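Local coordinates for protein arabinogalactan endo-1,4-beta-galactosidase (Ignisphaera aggregans, PDB 7OSK) that probably cleaves the beta-1,4-galactan backbone of arabinogalactan internally, through a calcium-binding catalytic domain of glycoside hydrolase family 53, at residues A[133-138]-A[166-171]; A[159-164]-A[210-215]. All blocks are in the same frame, centred on the assembly; numbering follows the deposited sequence.

In the fold
Both contacts belong to one sector of the eight-stranded parallel barrel and share helix 158-178, whose segments 159-164 and 166-171 follow each other along the chain. Interaction 1 ties that helix inward to segment 133-138, which lies on strand 130-135; interaction 2 ties it laterally to helix 206-223, the next helix of the outer layer. Their centres are about 11 Å apart, and they meet where Tyr166 CD1 packs against Ala215 O at 3.5 Å. Interaction 1 lies about 15 Å from the centre of the chain and interaction 2 about 23 Å. Neither reaches the calcium site built by Asp301, Asp303, His305, Asn307, Asn370 and Glu373.

Interaction 1. Residues A[133-138]-A[166-171]; sequences IDFHYS and YNWTYN
Trp168 brings the six-membered ring of its indole to both Phe135 and Tyr137, and the three form an aromatic cluster between segment 133-138 and the helix. Its CG lies anti to the backbone N (chi1 -177°), which swings the indole out from the helix to meet these two rings. The indole edge, at CH2, meets Phe135 CD1 at 3.4 Å, with the two ring planes at 84°. The Tyr137 ring lies at 65° to the indole plane, its CE1 3.9 Å from Trp168 CZ3. Large flat side chains suit this place because they span a wide gap: the nearest CA atoms, those of Phe135 and Thr169, are 8.5 Å apart. Tyr137 adds a polar end, its OH donating to Thr169 OG1 (2.8 Å), which lies near the plane of the phenol ring; the buried threonine hydroxyl has a second partner in Val165 O, in the preceding turn. A phenylalanine here would lack the hydroxyl, and Thr169 OG1 would probably lose the donor that Tyr137 supplies. Val186 and Ile188 of strand 185-188 border Phe135 and Tyr137 respectively. Strand 130-135 and helix 158-178 are a successive strand and helix of the closed eight-stranded TIM barrel, joined here by aromatic packing.

Interaction 2. Residues A[159-164]-A[210-215]; sequences PELVEA and VGLLKA
Segments 159-164 and 210-215, of helices 158-178 and 206-223, run nearly parallel, their axes crossing at -23° and 9.1 Å apart at closest approach, with Val162 and Leu212 having the nearest CA atoms, at 5.5 Å. Leu212, which buries the most surface here, spreads its two methyls over two neighbours: CD1 meets Leu161 CD2 at 3.7 Å, while CD2 lies 3.7 Å from Val162 CG2 and also touches Leu161 CG. The two leucine side chains cross at about a right angle. Val162 likewise divides its work. With CG1 anti to the backbone N (chi1 176°), that methyl points to Ala215 CB at 3.7 Å, while CG2 turns to the leucine one turn earlier on the opposing helix. Ala215 turns its one methyl toward Val162, where a short side chain fits between the helices, and Gly211 lies beside Val162 CG2 with no side chain. The contact is made by apolar side chains, with aliphatic methyl groups meeting at van der Waals distance. Tyr158 and Val165 of helix 158-178 extend the apolar surface around Leu212, and Trp153, in a loop, touches Leu161. This side-by-side packing of successive, nearly parallel helices is characteristic of the outer layer of a TIM barrel.

Interaction 1. Residues A[133-138]-A[166-171]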
# COMPACT_ATOMS: atom_id res chain seq x y z
N ILE A 133 8.26 -1.29 -1.33
CA ILE A 133 7.84 -1.94 -2.56
C ILE A 133 6.98 -3.15 -2.25
O ILE A 133 7.35 -4.00 -1.44
CB ILE A 133 9.03 -2.36 -3.44
CG1 ILE A 133 9.71 -1.11 -4.02
CG2 ILE A 133 8.59 -3.30 -4.56
CD1 ILE A 133 8.84 -0.30 -4.97
N ASP A 134 5.84 -3.22 -2.93
CA ASP A 134 4.85 -4.26 -2.72
C ASP A 134 4.76 -5.18 -3.93
O ASP A 134 3.97 -4.94 -4.85
CB ASP A 134 3.49 -3.61 -2.42
CG ASP A 134 2.35 -4.61 -2.43
OD1 ASP A 134 2.57 -5.78 -2.07
OD2 ASP A 134 1.22 -4.21 -2.79
N PHE A 135 5.58 -6.22 -3.94
CA PHE A 135 5.54 -7.22 -5.01
C PHE A 135 4.29 -8.08 -4.89
O PHE A 135 4.22 -8.97 -4.05
CB PHE A 135 6.78 -8.11 -4.97
CG PHE A 135 8.07 -7.37 -5.21
CD1 PHE A 135 8.36 -6.85 -6.46
CD2 PHE A 135 8.99 -7.20 -4.19
CE1 PHE A 135 9.55 -6.17 -6.68
CE2 PHE A 135 10.17 -6.53 -4.40
CZ PHE A 135 10.45 -6.01 -5.65
N HIS A 136 3.29 -7.81 -5.73
CA HIS A 136 2.06 -8.59 -5.72
C HIS A 136 2.32 -10.04 -6.15
O HIS A 136 1.52 -10.92 -5.85
CB HIS A 136 1.01 -7.95 -6.64
CG HIS A 136 0.38 -6.73 -6.06
ND1 HIS A 136 -0.97 -6.47 -6.16
CD2 HIS A 136 0.91 -5.69 -5.37
CE1 HIS A 136 -1.24 -5.32 -5.56
NE2 HIS A 136 -0.12 -4.83 -5.07
N TYR A 137 3.44 -10.26 -6.83
CA TYR A 137 3.75 -11.56 -7.41
C TYR A 137 2.57 -12.04 -8.26
O TYR A 137 2.13 -13.18 -8.17
CB TYR A 137 4.11 -12.58 -6.33
CG TYR A 137 5.43 -12.27 -5.66
CD1 TYR A 137 6.63 -12.50 -6.33
CD2 TYR A 137 5.49 -11.75 -4.38
CE1 TYR A 137 7.85 -12.21 -5.73
CE2 TYR A 137 6.70 -11.47 -3.77
CZ TYR A 137 7.87 -11.70 -4.45
OH TYR A 137 9.08 -11.41 -3.85
N SER A 138 2.07 -11.12 -9.07
CA SER A 138 0.98 -11.37 -10.00
C SER A 138 1.15 -10.39 -11.16
O SER A 138 1.86 -9.40 -11.02
CB SER A 138 -0.38 -11.19 -9.32
OG SER A 138 -1.44 -11.36 -10.24
N TYR A 166 12.44 -16.66 -6.50
CA TYR A 166 13.75 -16.26 -6.02
C TYR A 166 14.49 -15.45 -7.07
O TYR A 166 14.92 -14.32 -6.80
CB TYR A 166 14.59 -17.48 -5.63
CG TYR A 166 16.01 -17.11 -5.27
CD1 TYR A 166 16.34 -16.66 -4.00
CD2 TYR A 166 17.03 -17.21 -6.21
CE1 TYR A 166 17.64 -16.31 -3.67
CE2 TYR A 166 18.33 -16.86 -5.89
CZ TYR A 166 18.63 -16.41 -4.62
OH TYR A 166 19.92 -16.07 -4.30
N ASN A 167 14.63 -16.02 -8.26
CA ASN A 167 15.41 -15.39 -9.32
C ASN A 167 14.80 -14.08 -9.81
O ASN A 167 15.52 -13.17 -10.19
CB ASN A 167 15.56 -16.35 -10.50
CG ASN A 167 16.51 -15.83 -11.55
OD1 ASN A 167 16.09 -15.24 -12.55
ND2 ASN A 167 17.80 -16.02 -11.33
N TRP A 168 13.47 -14.00 -9.79
CA TRP A 168 12.80 -12.78 -10.21
C TRP A 168 12.94 -11.69 -9.16
O TRP A 168 13.24 -10.54 -9.48
CB TRP A 168 11.32 -13.04 -10.49
CG TRP A 168 10.61 -11.82 -11.01
CD1 TRP A 168 10.53 -11.42 -12.31
CD2 TRP A 168 9.90 -10.85 -10.24
NE1 TRP A 168 9.81 -10.25 -12.40
CE2 TRP A 168 9.41 -9.88 -11.14
CE3 TRP A 168 9.63 -10.70 -8.88
CZ2 TRP A 168 8.67 -8.78 -10.72
CZ3 TRP A 168 8.89 -9.61 -8.46
CH2 TRP A 168 8.42 -8.66 -9.38
N THR A 169 12.74 -12.06 -7.90
CA THR A 169 12.86 -11.11 -6.79
C THR A 169 14.29 -10.58 -6.70
O THR A 169 14.50 -9.39 -6.47
CB THR A 169 12.48 -11.76 -5.45
OG1 THR A 169 11.14 -12.26 -5.52
CG2 THR A 169 12.58 -10.74 -4.31
N TYR A 170 15.26 -11.48 -6.86
CA TYR A 170 16.66 -11.10 -6.79
C TYR A 170 16.98 -10.09 -7.87
O TYR A 170 17.46 -8.99 -7.59
CB TYR A 170 17.56 -12.33 -6.93
CG TYR A 170 19.03 -12.00 -6.93
CD1 TYR A 170 19.72 -11.81 -5.75
CD2 TYR A 170 19.74 -11.89 -8.13
CE1 TYR A 170 21.07 -11.50 -5.74
CE2 TYR A 170 21.08 -11.58 -8.13
CZ TYR A 170 21.75 -11.39 -6.94
OH TYR A 170 23.09 -11.09 -6.94
N ASN A 171 16.69 -10.45 -9.12
CA ASN A 171 16.93 -9.58 -10.26
C ASN A 171 16.09 -8.31 -10.19
O ASN A 171 16.52 -7.24 -10.62
CB ASN A 171 16.65 -10.32 -11.56
CG ASN A 171 17.75 -11.31 -11.92
OD1 ASN A 171 18.94 -11.04 -11.72
ND2 ASN A 171 17.36 -12.46 -12.45

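Interaction 2. Residues A[159-164]-A[210-215]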
# COMPACT_ATOMS: atom_id res chain seq x y z
N PRO A 159 8.57 -26.86 -7.74
CA PRO A 159 10.01 -26.61 -7.61
C PRO A 159 10.50 -25.51 -8.55
O PRO A 159 11.31 -24.67 -8.15
CB PRO A 159 10.64 -27.96 -7.98
CG PRO A 159 9.59 -28.96 -7.71
CD PRO A 159 8.30 -28.28 -8.07
N GLU A 160 10.01 -25.52 -9.79
CA GLU A 160 10.38 -24.50 -10.76
C GLU A 160 9.86 -23.13 -10.32
O GLU A 160 10.47 -22.10 -10.60
CB GLU A 160 9.84 -24.86 -12.15
CG GLU A 160 10.37 -26.18 -12.70
CD GLU A 160 9.71 -26.57 -14.01
OE1 GLU A 160 8.92 -25.77 -14.55
OE2 GLU A 160 9.98 -27.69 -14.50
N LEU A 161 8.73 -23.13 -9.63
CA LEU A 161 8.12 -21.89 -9.16
C LEU A 161 8.95 -21.26 -8.05
O LEU A 161 9.10 -20.04 -8.00
CB LEU A 161 6.69 -22.15 -8.68
CG LEU A 161 5.87 -20.93 -8.25
CD1 LEU A 161 5.72 -19.93 -9.38
CD2 LEU A 161 4.50 -21.37 -7.74
N VAL A 162 9.49 -22.10 -7.17
CA VAL A 162 10.37 -21.62 -6.11
C VAL A 162 11.60 -20.96 -6.73
O VAL A 162 12.06 -19.92 -6.25
CB VAL A 162 10.83 -22.77 -5.18
CG1 VAL A 162 11.82 -22.26 -4.14
CG2 VAL A 162 9.64 -23.41 -4.49
N GLU A 163 12.11 -21.56 -7.79
CA GLU A 163 13.26 -21.01 -8.51
C GLU A 163 12.87 -19.71 -9.20
O GLU A 163 13.73 -18.85 -9.45
CB GLU A 163 13.79 -22.02 -9.53
CG GLU A 163 15.21 -21.75 -10.00
CD GLU A 163 16.24 -22.06 -8.92
OE1 GLU A 163 16.46 -23.26 -8.64
OE2 GLU A 163 16.83 -21.11 -8.36
N ALA A 164 11.59 -19.56 -9.50
CA ALA A 164 11.10 -18.38 -10.21
C ALA A 164 10.96 -17.18 -9.28
O ALA A 164 11.41 -16.08 -9.61
CB ALA A 164 9.77 -18.68 -10.88
N VAL A 210 4.78 -21.65 2.46
CA VAL A 210 5.93 -21.18 3.23
C VAL A 210 7.22 -21.28 2.43
O VAL A 210 8.13 -20.47 2.58
CB VAL A 210 6.08 -21.97 4.55
CG1 VAL A 210 7.42 -21.65 5.22
CG2 VAL A 210 4.93 -21.65 5.48
N GLY A 211 7.30 -22.29 1.57
CA GLY A 211 8.46 -22.46 0.71
C GLY A 211 8.61 -21.29 -0.24
O GLY A 211 9.71 -20.77 -0.43
N LEU A 212 7.50 -20.87 -0.84
CA LEU A 212 7.50 -19.75 -1.76
C LEU A 212 7.73 -18.44 -1.02
O LEU A 212 8.41 -17.54 -1.52
CB LEU A 212 6.18 -19.68 -2.54
CG LEU A 212 5.94 -20.82 -3.54
CD1 LEU A 212 4.54 -20.75 -4.11
CD2 LEU A 212 6.98 -20.78 -4.65
N LEU A 213 7.15 -18.32 0.17
CA LEU A 213 7.31 -17.12 0.98
C LEU A 213 8.77 -16.97 1.40
O LEU A 213 9.35 -15.89 1.31
CB LEU A 213 6.39 -17.17 2.20
CG LEU A 213 5.74 -15.86 2.66
CD1 LEU A 213 4.95 -15.20 1.54
CD2 LEU A 213 4.83 -16.14 3.85
N LYS A 214 9.37 -18.07 1.85
CA LYS A 214 10.78 -18.08 2.23
C LYS A 214 11.70 -17.80 1.05
O LYS A 214 12.70 -17.11 1.19
CB LYS A 214 11.15 -19.43 2.86
CG LYS A 214 10.68 -19.61 4.30
CD LYS A 214 11.12 -20.96 4.85
CE LYS A 214 10.77 -21.10 6.32
NZ LYS A 214 11.14 -22.44 6.85
N ALA A 215 11.34 -18.35 -0.11
CA ALA A 215 12.15 -18.21 -1.32
C ALA A 215 12.32 -16.75 -1.72
O ALA A 215 13.41 -16.31 -2.09
CB ALA A 215 11.53 -18.99 -2.46